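Local coordinates for protein 6-carboxyhexanoate--coa ligase (Bacillus subtilis, PDB 5FLL) that belongs to the 6-carboxyhexanoate--CoA ligase (pimeloyl-CoA synthase) family and holds pimeloyl-AMP in this structure, at residues H82-S87 / G211-T216. Numbering follows the deposited sequence.
Sequences HTNEVS and GYQRIT. With WAQ (pimeloyl-AMP), chain C.
Thr83 and Arg214 project side by side from one face of two neighbouring parallel strands, and Arg214 NH1 donates to Thr83 OG1 at 3.0 Å, the hydroxyl lying in the guanidinium plane. The Arg214 chain bends at its third torsion (chi3 79°), which turns the edge bearing NE and NH2 toward the carboxylate of pimeloyl-AMP: Arg214 NE donates to OAE of pimeloyl-AMP at 2.6 Å in a nearly straight bond (174°), and NH2 reaches OAB. Tyr212, on the same strand, adds a third bond through its OH to OAE, the oxygen lying at the ring edge. On the opposite face, covered by helix 89-103, the Asn84 amide leans across to Gln213 and Asn84 ND2 meets Gln213 OE1 at 3.0 Å, close to both amide planes, which are 37° apart. The same ND2 also donates to Arg214 O, which takes Asn84 N from the opposite face of its carbonyl plane. Gln213 OE1 additionally sits at the His82 ring edge, 3.3 Å from His82 CD2, while Gln213 NE2 donates to Met210 O. Past the paired strands, Thr216 N donates to Asn84 O and Thr216 OG1 accepts from Val86 N at 3.1 Å, joining the chains where the strands end. Strand 81-84 thus edges the mixed sheet and supplies a second-shell hydroxyl: Thr83, together with the two carboxylate bonds, probably fixes the rotation of the guanidinium, whose positive charge, with the tyrosine hydroxyl, would stabilise the ligand's terminal carboxylate.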
loop_
_atom_site.group_PDB
_atom_site.type_symbol
_atom_site.label_atom_id
_atom_site.label_comp_id
_atom_site.label_asym_id
_atom_site.label_seq_id
_atom_site.Cartn_x
_atom_site.Cartn_y
_atom_site.Cartn_z
ATOM N N HIS A 82 19.336 23.034 -18.868
ATOM C CA HIS A 82 19.389 24.453 -19.105
ATOM C C HIS A 82 18.115 25.120 -18.548
ATOM O O HIS A 82 17.017 24.584 -18.653
ATOM C CB HIS A 82 19.535 24.715 -20.594
ATOM C CG HIS A 82 19.542 26.169 -20.946
ATOM N ND1 HIS A 82 20.552 27.028 -20.557
ATOM C CD2 HIS A 82 18.675 26.912 -21.670
ATOM C CE1 HIS A 82 20.296 28.239 -21.013
ATOM N NE2 HIS A 82 19.159 28.199 -21.683
ATOM N N THR A 83 18.280 26.287 -17.954
ATOM C CA THR A 83 17.164 27.015 -17.381
ATOM C C THR A 83 16.838 28.210 -18.252
ATOM O O THR A 83 17.670 29.066 -18.462
ATOM C CB THR A 83 17.478 27.472 -15.939
ATOM O OG1 THR A 83 17.717 26.318 -15.132
ATOM C CG2 THR A 83 16.322 28.241 -15.341
ATOM N N ASN A 84 15.620 28.221 -18.787
ATOM C CA ASN A 84 15.081 29.360 -19.531
ATOM C C ASN A 84 14.230 30.228 -18.620
ATOM O O ASN A 84 13.146 29.837 -18.186
ATOM C CB ASN A 84 14.251 28.884 -20.722
ATOM C CG ASN A 84 15.017 27.891 -21.611
ATOM O OD1 ASN A 84 15.765 28.282 -22.497
ATOM N ND2 ASN A 84 14.831 26.594 -21.350
ATOM N N GLU A 85 14.747 31.413 -18.340
ATOM C CA GLU A 85 14.031 32.408 -17.565
ATOM C C GLU A 85 13.034 33.072 -18.482
ATOM O O GLU A 85 13.430 33.708 -19.447
ATOM C CB GLU A 85 14.999 33.490 -17.031
ATOM C CG GLU A 85 16.087 32.986 -16.106
ATOM C CD GLU A 85 15.567 32.584 -14.746
ATOM O OE1 GLU A 85 14.531 33.106 -14.300
ATOM O OE2 GLU A 85 16.200 31.728 -14.113
ATOM N N VAL A 86 11.753 33.005 -18.131
ATOM C CA VAL A 86 10.706 33.733 -18.852
ATOM C C VAL A 86 9.947 34.599 -17.857
ATOM O O VAL A 86 10.055 34.381 -16.673
ATOM C CB VAL A 86 9.747 32.757 -19.578
ATOM C CG1 VAL A 86 10.517 32.016 -20.660
ATOM C CG2 VAL A 86 9.145 31.762 -18.593
ATOM N N SER A 87 9.189 35.583 -18.338
ATOM C CA SER A 87 8.550 36.527 -17.457
ATOM C C SER A 87 7.086 36.237 -17.223
ATOM O O SER A 87 6.455 36.909 -16.414
ATOM C CB SER A 87 8.694 37.936 -18.015
ATOM O OG SER A 87 9.965 38.087 -18.612
ATOM N N GLY A 211 18.180 18.071 -24.148
ATOM C CA GLY A 211 18.264 17.777 -22.722
ATOM C C GLY A 211 17.042 18.233 -21.952
ATOM O O GLY A 211 15.921 18.214 -22.461
ATOM N N TYR A 212 17.262 18.627 -20.713
ATOM C CA TYR A 212 16.196 18.981 -19.783
ATOM C C TYR A 212 16.109 20.496 -19.747
ATOM O O TYR A 212 16.966 21.162 -19.162
ATOM C CB TYR A 212 16.557 18.447 -18.386
ATOM C CG TYR A 212 15.537 18.660 -17.287
ATOM C CD1 TYR A 212 14.384 17.891 -17.203
ATOM C CD2 TYR A 212 15.778 19.582 -16.270
ATOM C CE1 TYR A 212 13.456 18.073 -16.184
ATOM C CE2 TYR A 212 14.901 19.750 -15.226
ATOM C CZ TYR A 212 13.719 19.017 -15.199
ATOM O OH TYR A 212 12.855 19.188 -14.154
ATOM N N GLN A 213 15.134 21.041 -20.461
ATOM C CA GLN A 213 15.016 22.475 -20.636
ATOM C C GLN A 213 13.968 23.005 -19.677
ATOM O O GLN A 213 12.760 22.839 -19.884
ATOM C CB GLN A 213 14.623 22.788 -22.079
ATOM C CG GLN A 213 15.713 22.442 -23.107
ATOM C CD GLN A 213 16.799 23.503 -23.163
ATOM O OE1 GLN A 213 16.533 24.663 -22.881
ATOM N NE2 GLN A 213 18.006 23.122 -23.568
ATOM N N ARG A 214 14.427 23.626 -18.606
ATOM C CA ARG A 214 13.523 24.166 -17.628
ATOM C C ARG A 214 12.997 25.500 -18.105
ATOM O O ARG A 214 13.689 26.256 -18.802
ATOM C CB ARG A 214 14.252 24.356 -16.303
ATOM C CG ARG A 214 14.809 23.063 -15.757
ATOM C CD ARG A 214 15.691 23.297 -14.557
ATOM N NE ARG A 214 14.910 23.524 -13.356
ATOM C CZ ARG A 214 14.953 24.639 -12.637
ATOM N NH1 ARG A 214 15.725 25.636 -12.994
ATOM N NH2 ARG A 214 14.220 24.739 -11.540
ATOM N N ILE A 215 11.760 25.776 -17.723
ATOM C CA ILE A 215 11.060 26.971 -18.153
ATOM C C ILE A 215 10.358 27.478 -16.889
ATOM O O ILE A 215 9.540 26.770 -16.281
ATOM C CB ILE A 215 10.027 26.645 -19.261
ATOM C CG1 ILE A 215 10.696 25.898 -20.436
ATOM C CG2 ILE A 215 9.362 27.911 -19.741
ATOM C CD1 ILE A 215 9.748 25.455 -21.537
ATOM N N THR A 216 10.742 28.667 -16.453
ATOM C CA THR A 216 10.473 29.071 -15.072
ATOM C C THR A 216 9.032 29.489 -14.795
ATOM O O THR A 216 8.661 29.640 -13.624
ATOM C CB THR A 216 11.371 30.240 -14.649
ATOM O OG1 THR A 216 11.179 31.285 -15.598
ATOM C CG2 THR A 216 12.828 29.795 -14.616
HETATM N N1 WAQ C . 4.822 8.840 -14.284
HETATM C C2 WAQ C . 3.950 9.402 -15.214
HETATM N N3 WAQ C . 3.421 10.665 -14.981
HETATM C C4 WAQ C . 3.747 11.298 -13.829
HETATM C C5 WAQ C . 4.599 10.754 -12.944
HETATM C C6 WAQ C . 5.112 9.531 -13.173
HETATM N N6 WAQ C . 5.927 9.027 -12.255
HETATM N N7 WAQ C . 4.760 11.620 -11.938
HETATM C C8 WAQ C . 4.014 12.686 -12.176
HETATM N N9 WAQ C . 3.395 12.490 -13.360
HETATM C "C1'" WAQ C . 2.430 13.361 -14.036
HETATM C "C2'" WAQ C . 1.147 13.308 -13.249
HETATM O "O2'" WAQ C . 0.052 13.551 -14.085
HETATM C "C3'" WAQ C . 1.299 14.500 -12.305
HETATM O "O3'" WAQ C . 0.039 14.909 -11.782
HETATM C "C4'" WAQ C . 1.841 15.504 -13.267
HETATM O "O4'" WAQ C . 2.781 14.746 -14.087
HETATM C "C5'" WAQ C . 2.652 16.558 -12.520
HETATM O "O5'" WAQ C . 3.325 15.884 -11.532
HETATM O OAB WAQ C . 12.027 22.903 -11.332
HETATM O OAC WAQ C . 6.557 18.699 -9.934
HETATM O OAD WAQ C . 3.360 17.680 -9.664
HETATM O OAE WAQ C . 13.267 21.562 -12.702
HETATM O OAH WAQ C . 5.119 15.731 -9.702
HETATM C CAK WAQ C . 8.986 20.217 -13.170
HETATM C CAL WAQ C . 10.037 21.326 -12.860
HETATM C CAM WAQ C . 8.113 19.933 -11.958
HETATM C CAN WAQ C . 11.109 20.806 -11.936
HETATM C CAO WAQ C . 6.895 19.118 -12.353
HETATM O OAU WAQ C . 5.210 17.621 -11.486
HETATM C CAW WAQ C . 12.221 21.850 -12.014
HETATM C CAX WAQ C . 6.235 18.444 -11.111
HETATM P PBG WAQ C . 4.328 16.697 -10.529
#